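Local structure of galactose mutarotase related enzyme (Lactobacillus casei, 3Q1N) at residues A[207-212]-A[238-243]; A[140-145]-A[254-259]. The protein probably binds carbohydrate and acts as an aldose 1-epimerase-type isomerase, interconverting the anomers of a sugar. All blocks are in the same frame, centred on the assembly; numbering follows the deposited sequence. Where two conformers were deposited one is given.

Interaction 1: A[207-212]-A[238-243]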
# COMPACT_ATOMS: atom_id res chain seq x y z
N LEU A 207 5.84 -9.36 6.83
CA LEU A 207 4.66 -9.02 6.04
C LEU A 207 3.90 -10.29 5.52
O LEU A 207 4.52 -11.29 5.14
CB LEU A 207 5.08 -8.13 4.88
CG LEU A 207 5.85 -8.71 3.69
CD1 LEU A 207 5.98 -7.63 2.63
CD2 LEU A 207 7.25 -9.28 4.07
N VAL A 208 2.56 -10.24 5.60
CA VAL A 208 1.67 -11.28 5.11
C VAL A 208 0.98 -10.80 3.83
O VAL A 208 0.09 -9.95 3.86
CB VAL A 208 0.61 -11.65 6.19
CG1 VAL A 208 -0.39 -12.74 5.66
CG2 VAL A 208 1.31 -12.15 7.49
N ILE A 209 1.44 -11.29 2.70
CA ILE A 209 0.92 -10.87 1.40
C ILE A 209 -0.14 -11.85 0.90
O ILE A 209 0.19 -12.93 0.45
CB ILE A 209 2.03 -10.77 0.33
CG1 ILE A 209 3.23 -10.00 0.85
CG2 ILE A 209 1.45 -10.13 -0.95
CD1 ILE A 209 4.48 -10.08 -0.10
N LEU A 210 -1.41 -11.48 1.00
CA LEU A 210 -2.49 -12.36 0.54
C LEU A 210 -2.49 -12.48 -0.97
O LEU A 210 -2.47 -11.47 -1.71
CB LEU A 210 -3.88 -11.83 0.99
CG LEU A 210 -4.05 -11.62 2.49
CD1 LEU A 210 -5.48 -11.12 2.75
CD2 LEU A 210 -3.81 -12.88 3.28
N ALA A 211 -2.53 -13.73 -1.42
CA ALA A 211 -2.42 -14.08 -2.83
C ALA A 211 -3.76 -14.16 -3.54
O ALA A 211 -3.79 -14.28 -4.77
CB ALA A 211 -1.68 -15.39 -2.97
N ASN A 212 -4.87 -14.10 -2.79
CA ASN A 212 -6.20 -14.34 -3.36
C ASN A 212 -6.74 -13.10 -4.06
O ASN A 212 -7.35 -12.22 -3.45
CB ASN A 212 -7.18 -14.85 -2.28
CG ASN A 212 -6.65 -16.03 -1.51
OD1 ASN A 212 -5.76 -15.87 -0.69
ND2 ASN A 212 -7.25 -17.21 -1.69
N TYR A 238 -3.15 -7.98 -4.93
CA TYR A 238 -2.65 -8.52 -3.64
C TYR A 238 -2.91 -7.52 -2.52
O TYR A 238 -3.20 -6.35 -2.78
CB TYR A 238 -1.16 -8.87 -3.76
CG TYR A 238 -0.83 -9.65 -5.00
CD1 TYR A 238 -1.40 -10.88 -5.21
CD2 TYR A 238 -0.00 -9.12 -6.00
CE1 TYR A 238 -1.16 -11.60 -6.33
CE2 TYR A 238 0.26 -9.87 -7.16
CZ TYR A 238 -0.31 -11.12 -7.27
OH TYR A 238 -0.12 -11.91 -8.38
N LEU A 239 -2.83 -8.00 -1.27
CA LEU A 239 -3.17 -7.22 -0.09
C LEU A 239 -2.28 -7.65 1.03
O LEU A 239 -2.28 -8.84 1.38
CB LEU A 239 -4.65 -7.43 0.31
CG LEU A 239 -5.16 -6.49 1.41
CD1 LEU A 239 -5.14 -5.02 0.96
CD2 LEU A 239 -6.60 -6.91 1.85
N THR A 240 -1.54 -6.72 1.61
CA THR A 240 -0.51 -7.07 2.57
C THR A 240 -0.81 -6.54 3.97
O THR A 240 -1.21 -5.39 4.13
CB THR A 240 0.85 -6.57 2.10
OG1 THR A 240 1.17 -7.25 0.87
CG2 THR A 240 1.95 -6.86 3.11
N ILE A 241 -0.63 -7.40 4.97
CA ILE A 241 -0.79 -7.01 6.37
C ILE A 241 0.59 -6.96 7.01
O ILE A 241 1.41 -7.87 6.80
CB ILE A 241 -1.69 -8.00 7.13
CG1 ILE A 241 -3.01 -8.24 6.38
CG2 ILE A 241 -1.97 -7.49 8.56
CD1 ILE A 241 -2.98 -9.45 5.40
N TRP A 242 0.86 -5.90 7.76
CA TRP A 242 2.18 -5.66 8.39
C TRP A 242 2.06 -4.86 9.68
O TRP A 242 1.25 -3.97 9.78
CB TRP A 242 3.12 -4.90 7.42
CG TRP A 242 4.39 -4.49 8.06
CD1 TRP A 242 5.46 -5.29 8.41
CD2 TRP A 242 4.72 -3.19 8.51
NE1 TRP A 242 6.43 -4.55 9.02
CE2 TRP A 242 6.00 -3.25 9.08
CE3 TRP A 242 4.06 -1.95 8.45
CZ2 TRP A 242 6.64 -2.12 9.62
CZ3 TRP A 242 4.69 -0.84 8.95
CH2 TRP A 242 5.97 -0.94 9.54
N SER A 243 2.83 -5.25 10.68
CA SER A 243 3.06 -4.43 11.87
C SER A 243 4.48 -4.69 12.33
O SER A 243 4.96 -5.81 12.21
CB SER A 243 2.10 -4.79 12.98
OG SER A 243 2.13 -3.80 13.97

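Interaction 2: A[140-145]-A[254-259]. With EDO (1,2-ethanediol), chain J; EDO (1,2-ethanediol), chain N.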
# COMPACT_ATOMS: atom_id res chain seq x y z
N LEU A 140 2.83 -0.77 -8.36
CA LEU A 140 2.24 0.35 -7.61
C LEU A 140 1.55 -0.20 -6.38
O LEU A 140 0.75 -1.13 -6.48
CB LEU A 140 1.23 1.13 -8.47
CG LEU A 140 0.60 2.37 -7.79
CD1 LEU A 140 -0.54 2.06 -6.87
CD2 LEU A 140 1.65 3.14 -7.04
N GLY A 141 1.87 0.35 -5.22
CA GLY A 141 1.17 -0.04 -3.99
C GLY A 141 0.89 1.17 -3.10
O GLY A 141 1.42 2.27 -3.32
N PHE A 142 0.04 0.95 -2.11
CA PHE A 142 -0.34 1.97 -1.12
C PHE A 142 -0.19 1.27 0.26
O PHE A 142 -0.63 0.12 0.43
CB PHE A 142 -1.78 2.39 -1.43
CG PHE A 142 -2.44 3.32 -0.41
CD1 PHE A 142 -1.80 4.41 0.14
CD2 PHE A 142 -3.73 3.09 -0.07
CE1 PHE A 142 -2.44 5.23 1.03
CE2 PHE A 142 -4.39 3.89 0.80
CZ PHE A 142 -3.76 4.96 1.36
N HIS A 143 0.43 1.94 1.23
CA HIS A 143 0.94 1.36 2.48
C HIS A 143 0.37 2.05 3.75
O HIS A 143 1.12 2.46 4.62
CB HIS A 143 2.49 1.53 2.40
CG HIS A 143 3.31 0.68 3.35
ND1 HIS A 143 3.26 0.82 4.72
CD2 HIS A 143 4.28 -0.23 3.10
CE1 HIS A 143 4.14 0.01 5.28
NE2 HIS A 143 4.79 -0.63 4.32
N PRO A 144 -0.97 2.12 3.91
CA PRO A 144 -1.52 2.83 5.08
C PRO A 144 -1.41 2.01 6.34
O PRO A 144 -1.73 0.83 6.32
CB PRO A 144 -2.98 3.01 4.70
CG PRO A 144 -3.28 1.92 3.75
CD PRO A 144 -2.03 1.82 2.94
N ALA A 145 -1.02 2.64 7.43
CA ALA A 145 -1.03 2.03 8.75
C ALA A 145 -2.23 2.61 9.50
O ALA A 145 -2.42 3.81 9.56
CB ALA A 145 0.23 2.37 9.49
N VAL A 254 -2.57 -2.30 6.29
CA VAL A 254 -3.32 -3.16 5.38
C VAL A 254 -3.16 -2.49 4.04
O VAL A 254 -3.68 -1.39 3.81
CB VAL A 254 -4.81 -3.32 5.79
CG1 VAL A 254 -5.48 -4.38 4.85
CG2 VAL A 254 -4.93 -3.75 7.29
N GLU A 255 -2.37 -3.13 3.16
CA GLU A 255 -1.68 -2.46 2.08
C GLU A 255 -2.05 -3.01 0.71
O GLU A 255 -1.66 -4.13 0.36
CB GLU A 255 -0.17 -2.58 2.29
CG GLU A 255 0.33 -2.27 3.73
CD GLU A 255 1.78 -2.67 3.94
OE1 GLU A 255 2.40 -3.20 2.99
OE2 GLU A 255 2.31 -2.49 5.06
N PRO A 256 -2.83 -2.25 -0.07
CA PRO A 256 -3.16 -2.73 -1.40
C PRO A 256 -1.91 -2.74 -2.30
O PRO A 256 -1.24 -1.71 -2.41
CB PRO A 256 -4.21 -1.72 -1.89
CG PRO A 256 -4.83 -1.14 -0.64
CD PRO A 256 -3.65 -1.06 0.30
N PHE A 257 -1.65 -3.88 -2.95
CA PHE A 257 -0.46 -4.09 -3.81
C PHE A 257 -0.88 -4.44 -5.24
O PHE A 257 -1.56 -5.47 -5.48
CB PHE A 257 0.41 -5.27 -3.33
CG PHE A 257 1.40 -4.98 -2.18
CD1 PHE A 257 1.38 -3.83 -1.42
CD2 PHE A 257 2.32 -5.95 -1.86
CE1 PHE A 257 2.30 -3.65 -0.37
CE2 PHE A 257 3.21 -5.77 -0.83
CZ PHE A 257 3.21 -4.64 -0.09
N ASP A 258 -0.44 -3.61 -6.19
CA ASP A 258 -0.41 -4.00 -7.62
C ASP A 258 1.05 -4.29 -8.02
O ASP A 258 1.64 -3.58 -8.80
CB ASP A 258 -1.03 -2.90 -8.49
CG ASP A 258 -1.18 -3.32 -9.95
OD1 ASP A 258 -1.24 -4.54 -10.24
OD2 ASP A 258 -1.28 -2.39 -10.81
N GLY A 259 1.59 -5.37 -7.43
CA GLY A 259 2.97 -5.76 -7.58
C GLY A 259 3.38 -6.49 -6.32
O GLY A 259 2.56 -6.74 -5.43
C1 EDO J . 5.19 -4.12 4.60
O1 EDO J . 5.05 -3.79 3.20
C2 EDO J . 6.54 -3.72 5.17
O2 EDO J . 6.76 -2.29 5.05
C1 EDO N . -3.23 -6.65 -12.24
O1 EDO N . -1.79 -6.58 -12.18
C2 EDO N . -3.73 -5.84 -13.42
O2 EDO N . -3.83 -4.47 -13.03

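Interaction 1: A[207-212]-A[238-243]
Val-208 and Ile-241 form an antiparallel hydrogen-bonded pair, Leu-210 and Leu-239 a second, and between them the non-hydrogen-bonded pair Ile-209 and Thr-240 brings strands 208-210 and 238-242 closest, at 4.2 Å between their CA atoms. This is an antiparallel beta ladder of the mutarotase-like beta fold, in which strand 238-242 has 251-258 as its other neighbour. Val-208 gives its N-H to Ile-241 O almost dead straight (2.9 Å, 178°) and accepts one from Ile-241 N in return, while Leu-210 N reaches Leu-239 O at 2.8 Å. On the face carrying Ile-209 and Thr-240, the two side chains run alongside each other: both CG1 and CG2 of Ile-209 close on Thr-240 OG1, CG2 at 3.4 Å. Thr-240 is beta-branched, which suits an extended strand, and its methyl CG2 lies 3.8 Å from Leu-207 CB. Tyr-238 presents its ring edge to the carbonyl oxygens of Leu-210 and Ala-211. The other face is aliphatic. With CG anti to the carbonyl carbon (chi1 -57°), Leu-210 brings CG to 3.5 Å from Leu-239 O and sets CD1 beside Leu-239 CD2. Ile-241 CD1 also approaches Leu-210 CG and Val-208 CG1, but Ile-241 has two conformers, so this packing is less certain. Shortening Leu-210 to an alanine would remove CG and both methyls, and would probably leave a gap beside Leu-239 CD2 and over its carbonyl oxygen. Leu-202 and Leu-203 of helix 200-203 cover Val-208 on this face, whereas the backbones of Ile-209 and Ala-211 hydrogen-bond to Phe-173 and Gln-171 of strand 171-175. The joint is thus held by main-chain hydrogen bonds and lined with hydrocarbon, and the buried Thr-240 OG1, with no hydrogen-bond partner in the model, is surrounded chiefly by carbon.

Interaction 2: A[140-145]-A[254-259]
His-143 lies with one ring face under the carboxylate of Glu-255: OE2 sits 3.1 Å above the ring plane, offset toward the rim, and with the two planes 28° apart the groups stack, with no hydrogen bond between them. At the ring edge, in plane, NE2 donates to O2 of an ethanediol (2.7 Å, 167°), whose O1 in turn donates to Glu-255 OE1 at 2.7 Å and lies at the edge of the Phe-257 ring. In the core of this galactose mutarotase-like beta fold, Glu-255 projects from strand 251-258 and His-143 from just past strand 140-142, its antiparallel neighbour. The glycol probably comes from the crystallisation liquor, but its grip by an imidazole and a carboxylate is consistent with a sugar pocket; the rings of Trp-42 and Trp-242 also meet His-143. CG of Glu-255 stands anti to the carbonyl carbon (chi1 -47°), and the extended chain beyond carries the carboxylate over the ring. On the other side of the sheet, Pro-144 CD covers the centre of the Phe-142 ring. Pro-256 has no N-H for Phe-142 O, so the ladder keeps one bond here, Phe-142 N to Pro-256 O at 3.0 Å, while Pro-256 CD packs against Phe-142 O and, at 4.2 Å, Phe-142 CD2. Gly-141 sits opposite Phe-257, where a CB would come only 3.3 Å from Phe-257 CD1.

How the interactions relate
Followed from the N terminus, the chain first lays down 140-145, passes through 108 further residues, and returns as 254-259 to close the long loop of interaction 2. Interaction 1 is nested inside it: 207-212 and 238-243 close a shorter loop of 25 residues, and the two do not cross. Strand 238-242 is then followed by strand 251-258, its neighbour in the sheet, so the order runs 208-210, 238-242, 251-258, 136-147, each antiparallel to the next. The join between the contacts is close: Thr-240 O probably accepts from Glu-255 N at 2.7 Å, and Trp-242 CB packs on Glu-255 OE2. Interaction 1 thus extends the sheet away from the central strands of interaction 2, which carry the probable sugar pocket.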